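Local coordinates for protein UTP-glucose-1-phosphate uridylyltransferase 2 (Trypanosoma brucei, PDB 3GUE) that probably catalyses the formation of UDP-glucose and diphosphate from UTP and alpha-D-glucose 1-phosphate, and binds UDP-glucose, at residues E17-S22 with K27-F32; L33-L38 with Y346-A351; G84-G89 with W186-H191; N132-S137 with Q162-K167. All blocks are in the same frame, centred on the assembly; numbering follows the deposited sequence.

Interaction 1: E17-S22 with K27-F32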
# COMPACT_ATOMS: atom_id res chain seq x y z
N GLU A 17 1.22 -4.47 -29.26
CA GLU A 17 0.17 -3.93 -30.10
C GLU A 17 -1.06 -3.60 -29.30
O GLU A 17 -1.67 -2.57 -29.53
CB GLU A 17 -0.15 -4.90 -31.26
CG GLU A 17 0.88 -4.89 -32.39
CD GLU A 17 0.65 -5.92 -33.51
OE1 GLU A 17 -0.20 -6.83 -33.38
OE2 GLU A 17 1.35 -5.82 -34.53
N LYS A 18 -1.42 -4.47 -28.35
CA LYS A 18 -2.56 -4.23 -27.47
C LYS A 18 -2.33 -2.99 -26.58
O LYS A 18 -3.28 -2.25 -26.30
CB LYS A 18 -2.82 -5.45 -26.58
CG LYS A 18 -4.05 -5.36 -25.69
CD LYS A 18 -4.34 -6.67 -24.96
CE LYS A 18 -5.81 -6.75 -24.49
NZ LYS A 18 -6.07 -8.14 -23.98
N MET A 19 -1.10 -2.79 -26.11
CA MET A 19 -0.76 -1.61 -25.29
C MET A 19 -0.82 -0.31 -26.10
O MET A 19 -1.43 0.68 -25.68
CB MET A 19 0.61 -1.77 -24.61
CG MET A 19 0.61 -2.83 -23.50
SD MET A 19 2.21 -3.28 -22.83
CE MET A 19 2.40 -2.09 -21.54
N GLN A 20 -0.19 -0.33 -27.26
CA GLN A 20 -0.25 0.80 -28.18
C GLN A 20 -1.70 1.12 -28.60
O GLN A 20 -2.06 2.29 -28.78
CB GLN A 20 0.63 0.53 -29.39
CG GLN A 20 2.12 0.55 -29.13
CD GLN A 20 2.93 0.39 -30.41
OE1 GLN A 20 2.40 0.03 -31.46
NE2 GLN A 20 4.23 0.65 -30.33
N ALA A 21 -2.55 0.09 -28.76
CA ALA A 21 -3.97 0.31 -29.13
C ALA A 21 -4.76 1.02 -28.04
O ALA A 21 -5.78 1.65 -28.32
CB ALA A 21 -4.64 -1.01 -29.48
N SER A 22 -4.31 0.91 -26.80
CA SER A 22 -5.01 1.53 -25.68
C SER A 22 -4.37 2.82 -25.18
O SER A 22 -4.83 3.37 -24.19
CB SER A 22 -5.18 0.54 -24.51
OG SER A 22 -6.45 -0.11 -24.57
N LYS A 27 7.53 4.44 -22.89
CA LYS A 27 8.55 3.88 -21.98
C LYS A 27 7.99 2.77 -21.11
O LYS A 27 8.70 1.83 -20.81
CB LYS A 27 9.25 4.95 -21.15
CG LYS A 27 10.24 5.79 -21.93
CD LYS A 27 11.56 5.08 -22.22
CE LYS A 27 12.52 6.06 -22.90
NZ LYS A 27 13.73 5.39 -23.46
N CYS A 28 6.72 2.87 -20.71
CA CYS A 28 6.07 1.79 -19.95
C CYS A 28 6.01 0.48 -20.77
O CYS A 28 6.31 -0.60 -20.25
CB CYS A 28 4.68 2.20 -19.46
SG CYS A 28 3.70 0.81 -18.84
N ILE A 29 5.64 0.59 -22.05
CA ILE A 29 5.61 -0.57 -22.95
C ILE A 29 7.00 -1.22 -22.98
O ILE A 29 7.14 -2.41 -22.75
CB ILE A 29 5.09 -0.21 -24.37
CG1 ILE A 29 3.62 0.26 -24.31
CG2 ILE A 29 5.25 -1.43 -25.34
CD1 ILE A 29 3.12 0.97 -25.53
N HIS A 30 8.02 -0.40 -23.22
CA HIS A 30 9.43 -0.84 -23.24
C HIS A 30 9.88 -1.56 -21.95
O HIS A 30 10.47 -2.64 -22.02
CB HIS A 30 10.32 0.35 -23.62
CG HIS A 30 11.79 0.11 -23.47
ND1 HIS A 30 12.66 1.06 -22.98
CD2 HIS A 30 12.55 -0.98 -23.75
CE1 HIS A 30 13.88 0.57 -22.95
NE2 HIS A 30 13.85 -0.66 -23.42
N ILE A 31 9.64 -0.95 -20.79
CA ILE A 31 9.94 -1.56 -19.49
C ILE A 31 9.16 -2.88 -19.31
O ILE A 31 9.73 -3.89 -18.87
CB ILE A 31 9.64 -0.56 -18.32
CG1 ILE A 31 10.43 0.75 -18.51
CG2 ILE A 31 9.92 -1.20 -16.94
CD1 ILE A 31 10.25 1.79 -17.35
N PHE A 32 7.87 -2.89 -19.64
CA PHE A 32 7.06 -4.11 -19.59
C PHE A 32 7.63 -5.25 -20.45
O PHE A 32 7.64 -6.40 -20.01
CB PHE A 32 5.59 -3.82 -19.94
CG PHE A 32 4.70 -5.07 -19.97
CD1 PHE A 32 4.11 -5.55 -18.81
CD2 PHE A 32 4.50 -5.78 -21.17
CE1 PHE A 32 3.33 -6.71 -18.83
CE2 PHE A 32 3.73 -6.93 -21.20
CZ PHE A 32 3.14 -7.39 -20.05

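Interaction 2: L33-L38 with Y346-A351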
# COMPACT_ATOMS: atom_id res chain seq x y z
N LEU A 33 8.08 -4.94 -21.66
CA LEU A 33 8.52 -5.99 -22.58
C LEU A 33 9.89 -6.53 -22.18
O LEU A 33 10.20 -7.68 -22.45
CB LEU A 33 8.49 -5.53 -24.06
CG LEU A 33 7.10 -5.28 -24.64
CD1 LEU A 33 7.16 -4.72 -26.03
CD2 LEU A 33 6.32 -6.57 -24.63
N ILE A 34 10.68 -5.69 -21.50
CA ILE A 34 11.90 -6.12 -20.79
C ILE A 34 11.54 -7.21 -19.78
O ILE A 34 12.11 -8.30 -19.83
CB ILE A 34 12.61 -4.92 -20.07
CG1 ILE A 34 13.38 -4.11 -21.11
CG2 ILE A 34 13.55 -5.40 -18.97
CD1 ILE A 34 13.65 -2.67 -20.70
N GLN A 35 10.59 -6.90 -18.89
CA GLN A 35 10.12 -7.83 -17.87
C GLN A 35 9.48 -9.10 -18.45
O GLN A 35 9.68 -10.20 -17.91
CB GLN A 35 9.10 -7.15 -16.95
CG GLN A 35 9.55 -5.86 -16.28
CD GLN A 35 8.44 -5.19 -15.54
OE1 GLN A 35 7.28 -5.23 -15.97
NE2 GLN A 35 8.76 -4.58 -14.40
N HIS A 36 8.70 -8.93 -19.52
CA HIS A 36 8.09 -9.99 -20.34
C HIS A 36 9.09 -11.00 -20.90
O HIS A 36 8.87 -12.24 -20.80
CB HIS A 36 7.32 -9.38 -21.52
CG HIS A 36 6.32 -10.31 -22.15
ND1 HIS A 36 6.69 -11.38 -22.93
CD2 HIS A 36 4.97 -10.32 -22.09
CE1 HIS A 36 5.60 -12.01 -23.34
NE2 HIS A 36 4.54 -11.38 -22.85
N ALA A 37 10.13 -10.48 -21.56
CA ALA A 37 11.32 -11.28 -21.88
C ALA A 37 11.77 -12.14 -20.70
O ALA A 37 11.91 -13.34 -20.87
CB ALA A 37 12.46 -10.40 -22.36
N LEU A 38 11.93 -11.54 -19.50
CA LEU A 38 12.45 -12.26 -18.33
C LEU A 38 11.55 -13.39 -17.90
O LEU A 38 12.01 -14.52 -17.73
CB LEU A 38 12.72 -11.34 -17.13
CG LEU A 38 13.83 -10.28 -17.23
CD1 LEU A 38 14.02 -9.63 -15.89
CD2 LEU A 38 15.14 -10.85 -17.79
N TYR A 346 -0.45 -13.99 -15.15
CA TYR A 346 0.62 -13.41 -14.38
C TYR A 346 0.49 -11.89 -14.50
O TYR A 346 0.37 -11.36 -15.60
CB TYR A 346 1.99 -13.84 -14.92
CG TYR A 346 2.44 -15.27 -14.68
CD1 TYR A 346 2.46 -15.83 -13.39
CD2 TYR A 346 2.96 -16.04 -15.74
CE1 TYR A 346 2.93 -17.15 -13.18
CE2 TYR A 346 3.44 -17.35 -15.54
CZ TYR A 346 3.41 -17.90 -14.27
OH TYR A 346 3.86 -19.19 -14.08
N GLN A 347 0.49 -11.21 -13.34
CA GLN A 347 0.59 -9.76 -13.30
C GLN A 347 2.02 -9.33 -12.98
O GLN A 347 2.59 -9.68 -11.95
CB GLN A 347 -0.43 -9.18 -12.32
CG GLN A 347 -1.85 -9.76 -12.57
CD GLN A 347 -2.90 -9.39 -11.54
OE1 GLN A 347 -4.07 -9.67 -11.74
NE2 GLN A 347 -2.50 -8.78 -10.43
N LEU A 348 2.62 -8.60 -13.93
CA LEU A 348 3.97 -8.09 -13.78
C LEU A 348 3.85 -6.71 -13.11
O LEU A 348 3.11 -5.85 -13.58
CB LEU A 348 4.66 -8.00 -15.14
CG LEU A 348 4.75 -9.23 -16.03
CD1 LEU A 348 5.70 -8.96 -17.18
CD2 LEU A 348 5.17 -10.48 -15.28
N GLU A 349 4.56 -6.53 -11.99
CA GLU A 349 4.38 -5.36 -11.13
C GLU A 349 5.70 -5.02 -10.47
O GLU A 349 6.51 -5.92 -10.20
CB GLU A 349 3.39 -5.67 -10.00
CG GLU A 349 1.93 -5.77 -10.41
CD GLU A 349 1.27 -6.99 -9.80
OE1 GLU A 349 2.02 -7.90 -9.41
OE2 GLU A 349 0.03 -7.03 -9.69
N VAL A 350 5.91 -3.73 -10.20
CA VAL A 350 7.01 -3.25 -9.35
C VAL A 350 6.54 -2.47 -8.12
O VAL A 350 5.42 -1.92 -8.11
CB VAL A 350 7.98 -2.34 -10.14
CG1 VAL A 350 8.87 -3.16 -11.03
CG2 VAL A 350 7.19 -1.31 -10.97
N ALA A 351 7.40 -2.40 -7.09
CA ALA A 351 7.09 -1.70 -5.82
C ALA A 351 7.99 -0.46 -5.67
O ALA A 351 9.22 -0.52 -5.90
CB ALA A 351 7.28 -2.63 -4.66

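Interaction 3: G84-G89 with W186-H191. With UPG (uridine-5'-diphosphate-glucose), chain C.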
# COMPACT_ATOMS: atom_id res chain seq x y z
N GLY A 84 -4.05 3.88 -6.88
CA GLY A 84 -4.14 3.22 -8.18
C GLY A 84 -4.46 1.73 -8.13
O GLY A 84 -4.79 1.14 -9.14
N GLY A 85 -4.41 1.14 -6.94
CA GLY A 85 -4.64 -0.30 -6.82
C GLY A 85 -6.12 -0.65 -6.94
O GLY A 85 -6.99 0.22 -6.83
N LEU A 86 -6.39 -1.93 -7.14
CA LEU A 86 -7.72 -2.39 -7.51
C LEU A 86 -8.43 -3.04 -6.34
O LEU A 86 -9.65 -3.26 -6.40
CB LEU A 86 -7.65 -3.36 -8.68
CG LEU A 86 -6.65 -3.03 -9.79
CD1 LEU A 86 -6.43 -4.25 -10.67
CD2 LEU A 86 -7.11 -1.82 -10.58
N GLY A 87 -7.67 -3.32 -5.29
CA GLY A 87 -8.23 -3.88 -4.07
C GLY A 87 -8.84 -5.25 -4.26
O GLY A 87 -9.84 -5.59 -3.61
N THR A 88 -8.23 -6.05 -5.12
CA THR A 88 -8.82 -7.34 -5.50
C THR A 88 -8.75 -8.33 -4.34
O THR A 88 -9.68 -9.12 -4.15
CB THR A 88 -8.18 -7.90 -6.77
OG1 THR A 88 -6.79 -8.12 -6.55
CG2 THR A 88 -8.35 -6.92 -7.95
N GLY A 89 -7.68 -8.23 -3.54
CA GLY A 89 -7.51 -8.97 -2.29
C GLY A 89 -8.69 -8.88 -1.33
O GLY A 89 -9.03 -9.86 -0.66
N TRP A 186 -6.58 -6.15 -17.91
CA TRP A 186 -5.58 -5.13 -17.62
C TRP A 186 -5.33 -5.00 -16.12
O TRP A 186 -6.27 -5.19 -15.35
CB TRP A 186 -6.10 -3.77 -18.09
CG TRP A 186 -6.22 -3.69 -19.53
CD1 TRP A 186 -7.32 -3.99 -20.29
CD2 TRP A 186 -5.20 -3.29 -20.44
NE1 TRP A 186 -7.04 -3.79 -21.62
CE2 TRP A 186 -5.75 -3.36 -21.74
CE3 TRP A 186 -3.86 -2.87 -20.29
CZ2 TRP A 186 -5.02 -3.04 -22.89
CZ3 TRP A 186 -3.13 -2.56 -21.42
CH2 TRP A 186 -3.72 -2.62 -22.71
N VAL A 187 -4.11 -4.65 -15.73
CA VAL A 187 -3.79 -4.18 -14.34
C VAL A 187 -2.80 -3.03 -14.32
O VAL A 187 -1.89 -3.02 -15.13
CB VAL A 187 -3.16 -5.27 -13.45
CG1 VAL A 187 -4.22 -6.14 -12.85
CG2 VAL A 187 -2.11 -6.08 -14.21
N PRO A 188 -2.95 -2.09 -13.35
CA PRO A 188 -1.90 -1.08 -13.10
C PRO A 188 -0.63 -1.84 -12.71
O PRO A 188 -0.74 -2.84 -11.98
CB PRO A 188 -2.45 -0.27 -11.91
CG PRO A 188 -3.47 -1.16 -11.26
CD PRO A 188 -4.08 -1.93 -12.41
N PRO A 189 0.55 -1.41 -13.18
CA PRO A 189 1.76 -2.23 -12.99
C PRO A 189 2.49 -2.13 -11.62
O PRO A 189 3.70 -2.37 -11.55
CB PRO A 189 2.67 -1.75 -14.12
CG PRO A 189 2.26 -0.34 -14.39
CD PRO A 189 0.84 -0.16 -13.93
N GLY A 190 1.77 -1.73 -10.57
CA GLY A 190 2.33 -1.57 -9.21
C GLY A 190 2.56 -0.10 -8.95
O GLY A 190 2.63 0.67 -9.89
N HIS A 191 2.63 0.29 -7.67
CA HIS A 191 3.06 1.62 -7.26
C HIS A 191 4.54 1.96 -7.61
O HIS A 191 4.90 3.12 -7.67
CB HIS A 191 2.68 1.91 -5.77
CG HIS A 191 3.00 0.79 -4.83
ND1 HIS A 191 4.29 0.42 -4.52
CD2 HIS A 191 2.20 -0.10 -4.18
CE1 HIS A 191 4.28 -0.63 -3.70
NE2 HIS A 191 3.02 -0.97 -3.49
N1 UPG C . -1.31 1.13 -5.77
C2 UPG C . -1.17 2.00 -6.88
N3 UPG C . -0.84 1.43 -8.09
C4 UPG C . -0.64 0.08 -8.26
C5 UPG C . -0.76 -0.79 -7.17
C6 UPG C . -1.09 -0.28 -5.92
O2 UPG C . -1.36 3.22 -6.84
O4 UPG C . -0.37 -0.32 -9.40
C1C UPG C . -1.66 1.70 -4.43
C2C UPG C . -2.78 1.06 -3.59
O2C UPG C . -4.07 1.53 -4.02
C3C UPG C . -2.43 1.62 -2.22
C4C UPG C . -0.91 1.57 -2.23
O4C UPG C . -0.49 1.54 -3.62
O3C UPG C . -2.82 2.99 -2.16
C5C UPG C . -0.37 0.27 -1.54
O5C UPG C . -0.66 -0.90 -2.25
PA UPG C . -1.11 -2.25 -1.48
O1A UPG C . -2.16 -1.81 -0.52
O2A UPG C . -1.40 -3.34 -2.41
O3A UPG C . 0.24 -2.59 -0.60
PB UPG C . 1.50 -3.51 -1.05
O1B UPG C . 1.99 -3.02 -2.35
O2B UPG C . 1.20 -4.97 -0.88
O3B UPG C . 2.50 -3.16 0.15
C1' UPG C . 3.00 -1.78 0.28
C2' UPG C . 4.52 -1.81 0.19
C3' UPG C . 5.03 -2.73 1.29
C4' UPG C . 4.60 -2.17 2.65
C5' UPG C . 3.05 -2.02 2.70
C6' UPG C . 2.63 -1.20 3.89
O2' UPG C . 4.96 -2.30 -1.09
O3' UPG C . 6.44 -2.85 1.17
O4' UPG C . 5.04 -3.01 3.71
O5' UPG C . 2.52 -1.31 1.55
O6' UPG C . 1.24 -1.39 4.13

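Interaction 4: N132-S137 with Q162-K167. With UPG (uridine-5'-diphosphate-glucose), chain C.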
# COMPACT_ATOMS: atom_id res chain seq x y z
N ASN A 132 -3.73 7.82 -9.65
CA ASN A 132 -4.90 7.01 -10.00
C ASN A 132 -4.58 6.07 -11.15
O ASN A 132 -3.61 6.28 -11.84
CB ASN A 132 -6.10 7.92 -10.28
CG ASN A 132 -6.45 8.84 -9.08
OD1 ASN A 132 -6.22 8.49 -7.95
ND2 ASN A 132 -6.99 10.01 -9.36
N SER A 133 -5.34 4.99 -11.28
CA SER A 133 -5.27 4.08 -12.43
C SER A 133 -6.58 4.17 -13.22
O SER A 133 -7.51 4.89 -12.81
CB SER A 133 -5.08 2.65 -11.93
OG SER A 133 -6.24 2.24 -11.20
N PHE A 134 -6.67 3.43 -14.33
CA PHE A 134 -7.89 3.35 -15.13
C PHE A 134 -9.11 2.94 -14.27
O PHE A 134 -10.24 3.37 -14.54
CB PHE A 134 -7.71 2.42 -16.37
CG PHE A 134 -7.54 0.94 -16.03
CD1 PHE A 134 -8.60 0.04 -16.18
CD2 PHE A 134 -6.30 0.45 -15.59
CE1 PHE A 134 -8.44 -1.32 -15.85
CE2 PHE A 134 -6.13 -0.91 -15.27
CZ PHE A 134 -7.20 -1.79 -15.40
N SER A 135 -8.86 2.15 -13.23
CA SER A 135 -9.90 1.56 -12.37
C SER A 135 -10.39 2.48 -11.23
O SER A 135 -11.47 2.28 -10.67
CB SER A 135 -9.37 0.27 -11.72
OG SER A 135 -9.18 -0.77 -12.67
N THR A 136 -9.59 3.49 -10.91
CA THR A 136 -9.88 4.33 -9.76
C THR A 136 -10.15 5.80 -10.10
O THR A 136 -10.76 6.51 -9.30
CB THR A 136 -8.75 4.28 -8.69
OG1 THR A 136 -7.61 4.99 -9.16
CG2 THR A 136 -8.36 2.87 -8.32
N SER A 137 -9.71 6.26 -11.28
CA SER A 137 -9.77 7.68 -11.63
C SER A 137 -11.16 8.33 -11.60
O SER A 137 -11.34 9.37 -10.94
CB SER A 137 -9.14 7.89 -13.01
OG SER A 137 -9.34 9.24 -13.44
N GLN A 162 -1.44 6.81 -13.76
CA GLN A 162 -0.41 5.84 -14.00
C GLN A 162 -0.76 5.03 -15.26
O GLN A 162 -1.76 5.28 -15.93
CB GLN A 162 -0.19 4.95 -12.76
CG GLN A 162 -1.29 3.93 -12.44
CD GLN A 162 -0.86 3.02 -11.30
OE1 GLN A 162 -1.49 2.99 -10.24
NE2 GLN A 162 0.24 2.32 -11.49
N ASN A 163 0.12 4.11 -15.59
CA ASN A 163 -0.03 3.25 -16.73
C ASN A 163 -0.89 2.03 -16.40
O ASN A 163 -1.32 1.84 -15.25
CB ASN A 163 1.36 2.79 -17.18
CG ASN A 163 2.29 3.96 -17.46
OD1 ASN A 163 3.41 4.03 -16.94
ND2 ASN A 163 1.84 4.89 -18.30
N ARG A 164 -1.20 1.28 -17.44
CA ARG A 164 -1.78 -0.06 -17.34
C ARG A 164 -1.09 -1.03 -18.28
O ARG A 164 -0.55 -0.64 -19.33
CB ARG A 164 -3.29 -0.08 -17.58
CG ARG A 164 -3.78 0.60 -18.84
CD ARG A 164 -5.28 0.34 -18.97
NE ARG A 164 -5.77 0.56 -20.33
CZ ARG A 164 -7.02 0.28 -20.71
NH1 ARG A 164 -7.90 -0.20 -19.82
NH2 ARG A 164 -7.41 0.50 -21.96
N VAL A 165 -1.11 -2.30 -17.87
CA VAL A 165 -0.39 -3.35 -18.55
C VAL A 165 -1.34 -4.56 -18.70
O VAL A 165 -2.21 -4.78 -17.86
CB VAL A 165 0.99 -3.72 -17.84
CG1 VAL A 165 1.84 -2.47 -17.57
CG2 VAL A 165 0.81 -4.47 -16.56
N PRO A 166 -1.21 -5.33 -19.79
CA PRO A 166 -2.13 -6.47 -19.80
C PRO A 166 -1.69 -7.59 -18.85
O PRO A 166 -0.49 -7.76 -18.60
CB PRO A 166 -2.05 -6.94 -21.27
CG PRO A 166 -0.69 -6.61 -21.70
CD PRO A 166 -0.35 -5.29 -21.00
N LYS A 167 -2.66 -8.28 -18.27
CA LYS A 167 -2.45 -9.56 -17.60
C LYS A 167 -2.06 -10.51 -18.73
O LYS A 167 -2.58 -10.38 -19.84
CB LYS A 167 -3.73 -10.06 -16.96
CG LYS A 167 -4.23 -9.17 -15.83
CD LYS A 167 -5.55 -9.71 -15.33
CE LYS A 167 -6.19 -8.74 -14.35
NZ LYS A 167 -7.43 -9.30 -13.74
N1 UPG C . -1.31 1.13 -5.77
C2 UPG C . -1.17 2.00 -6.88
N3 UPG C . -0.84 1.43 -8.09
C4 UPG C . -0.64 0.08 -8.26
C5 UPG C . -0.76 -0.79 -7.17
C6 UPG C . -1.09 -0.28 -5.92
O2 UPG C . -1.36 3.22 -6.84
O4 UPG C . -0.37 -0.32 -9.40
C1C UPG C . -1.66 1.70 -4.43
C2C UPG C . -2.78 1.06 -3.59
O2C UPG C . -4.07 1.53 -4.02
C3C UPG C . -2.43 1.62 -2.22
C4C UPG C . -0.91 1.57 -2.23
O4C UPG C . -0.49 1.54 -3.62
O3C UPG C . -2.82 2.99 -2.16
C5C UPG C . -0.37 0.27 -1.54
O5C UPG C . -0.66 -0.90 -2.25
PA UPG C . -1.11 -2.25 -1.48
O1A UPG C . -2.16 -1.81 -0.52
O2A UPG C . -1.40 -3.34 -2.41
O3A UPG C . 0.24 -2.59 -0.60
PB UPG C . 1.50 -3.51 -1.05
O1B UPG C . 1.99 -3.02 -2.35
O2B UPG C . 1.20 -4.97 -0.88
O3B UPG C . 2.50 -3.16 0.15
C1' UPG C . 3.00 -1.78 0.28
C2' UPG C . 4.52 -1.81 0.19
C3' UPG C . 5.03 -2.73 1.29
C4' UPG C . 4.60 -2.17 2.65
C5' UPG C . 3.05 -2.02 2.70
C6' UPG C . 2.63 -1.20 3.89
O2' UPG C . 4.96 -2.30 -1.09
O3' UPG C . 6.44 -2.85 1.17
O4' UPG C . 5.04 -3.01 3.71
O5' UPG C . 2.52 -1.31 1.55
O6' UPG C . 1.24 -1.39 4.13
O HOH W 1 -3.97 2.62 -15.27

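Interaction 1: E17-S22 with K27-F32
Cys28 O, on a residue that Met19 touches from the facing helix, is held by two donors: Phe32 N, 2.8 Å away in the usual helical bond, and a hydroxyl of a bound dithiol, probably from the crystallisation liquor. Across the contact itself everything is apolar or weakly polar, and Met19 carries most of it. Its chain bends at the last torsion (chi3 88°), which turns the methyl back onto the opposing helix, with CE 3.8 Å from Ile29 CA. The sulfur, placed by the extended chain before that bend, lies beside the Phe32 ring in a Met-aromatic contact. Met19 SD lies 4.4 Å from the centroid of the Phe32 ring, 37° off its normal, an oblique approach. Ile29 runs past Met19 in the opposite sense, bringing Ile29 CG1 to 3.6 Å from Met19 CB. Its tip turns across Gln20 at nearly a right angle, where Ile29 CD1 meets Gln20 CG at 3.8 Å. The result is a helical hairpin, whose segment axes approach to 10.4 Å and run nearly antiparallel, at 161°. Beneath it lies strand 165-169: Met19 rests on Val165 and Pro166, Phe32 on Val165 and Ile168, while Lys18 and Ser22 reach Trp186 of strand 186-187.

Interaction 2: L33-L38 with Y346-A351
Gln35 and His36 bring one side of helix 26-40 against Leu348 and Val350, a case of a helix lying over the antiparallel sheet that contains strands 186-187, 165-169, 344-349 and 329-334. Along the helix, Leu33 turns from the strand and packs on Ala12 and Leu16 of helix 10-21. Gln35 then faces the strand. Its chain starts beside the backbone N (chi1 -55°) and stays extended, sliding past Leu348 in the opposite direction. Gln35 CB lies 3.9 Å from Leu348 CD1, and further out Gln35 OE1 is 3.9 Å from Leu348 CB. The amide end crosses Val350 at about a right angle, with Gln35 NE2 3.7 Å from Val350 CG1. That nitrogen also makes a weak hydrogen bond to the bound dithiol, whose pocket Gln35, Leu348 and Val350 all line. His36 contributes chiefly its backbone: His36 N sits 3.8 Å from Leu348 CD1, so one methyl packs into the turn between two successive helical residues. The His36 ring is fixed from elsewhere, its NE2 by Phe173 O and its ND1 by Arg40. Val350 is tied through its backbone to Pro189 and Gly192, which continues the sheet's contacts toward the nucleotide pocket. Glu349 points away from the helix and pairs with its neighbour two residues back: Gln347 NE2 donates to Glu349 OE2 at 3.2 Å, on the syn side and 30° out of the carboxylate plane.

Interaction 3: G84-G89 with W186-H191
Leu86 and Pro188 reach toward each other, with Leu86 CD2 3.5 Å from Pro188 CD. The other methyl of the leucine crosses Val187 at about a right angle, Leu86 CD1 lying 3.6 Å from Val187 CG1. Beside this apolar patch, Gly84 O touches the proline ring, 3.4 Å from Pro188 CG, and is itself hydrogen-bonded by Ser133. One step outward lies UDP-glucose, whose uracil is reached from both segments. Gly84 N makes a weak bond to UPG O2 at 2.8 Å and Gly190 N another weak one to UPG O4, while Gly85 N donates to the ribose hydroxyl UPG O2C at 3.0 Å. His191 swings its ring between its own backbone N and carbonyl carbon (chi1 46°) and meets the phosphate next to the glucose edge-on. The bond from His191 NE2 to UPG O1B is short, 2.6 Å, and nearly straight at 165°. The ring's other nitrogen, ND1, is held by Met352 N, and the two bonds together fix the rotation of the imidazole. The two segments thus offer N-H donors to oxygen acceptors of the uracil, ribose and phosphate, the imidazole bond being the shortest.

Interaction 4: N132-S137 with Q162-K167
Arg164 lays its aliphatic chain over one face of the Phe134 ring. The closest group is the delta methylene, with CB also near ring atom CD2: Arg164 CD stands 4.0 Å from the centroid of the Phe134 ring, 27° off the normal, a CH-pi contact. The guanidinium runs on past the ring with its plane turned 62° from it; Arg164 CZ is 5.0 Å from the Phe134 centroid, so any cation-pi attraction is weak at most, and its stronger aromatic partner is probably Trp186. Ser135 OG sits over the opposite face of Phe134, offset toward the rim. Deeper in, the two segments are joined by a nearly linear backbone bond, Gln162 N to Asn132 O at 2.9 Å, which follows the parallel pairing of strands 128-132 and 159-161. A water accepts from Phe134 N and donates to Asn163 O, bridging the segments a second time. The turn 133-136 is braced internally: Ser133 O takes both Thr136 N and Ser137 N, and Thr136 OG1 takes Ser133 N. From this base Gln162 projects as an extended chain (chi2 173°) to the uracil. UPG N3 donates to Gln162 OE1 at 2.7 Å, and Gln162 NE2 returns a weak bond to UPG O4 at 3.4 Å. Because Asp193 also takes NE2, the amide is held so that its acceptor and donor complement N3-H and O4 of the uracil edge, the N3 bond being the firmer.

How the interactions relate
The four contacts form a continuous cluster from the N-terminal helices to the nucleotide pocket. Interaction 1 comes first along the chain and shares helix 26-40 with interaction 2, their centres 12 Å apart and Phe32 touching Leu348. Interaction 2 closes a span of more than 300 residues that encloses interactions 3 and 4. Those two are closest, about 7 Å between centres, and both touch UDP-glucose. Strands 186-187, 165-169 and 344-349 are successive neighbours in one antiparallel sheet, which interactions 2, 3 and 4 all reach. Strand 128-132, in contrast, belongs to the larger mixed sheet. The cluster therefore carries packing from the helical hairpin through the small sheet to the loops holding the uracil beside the main sheet.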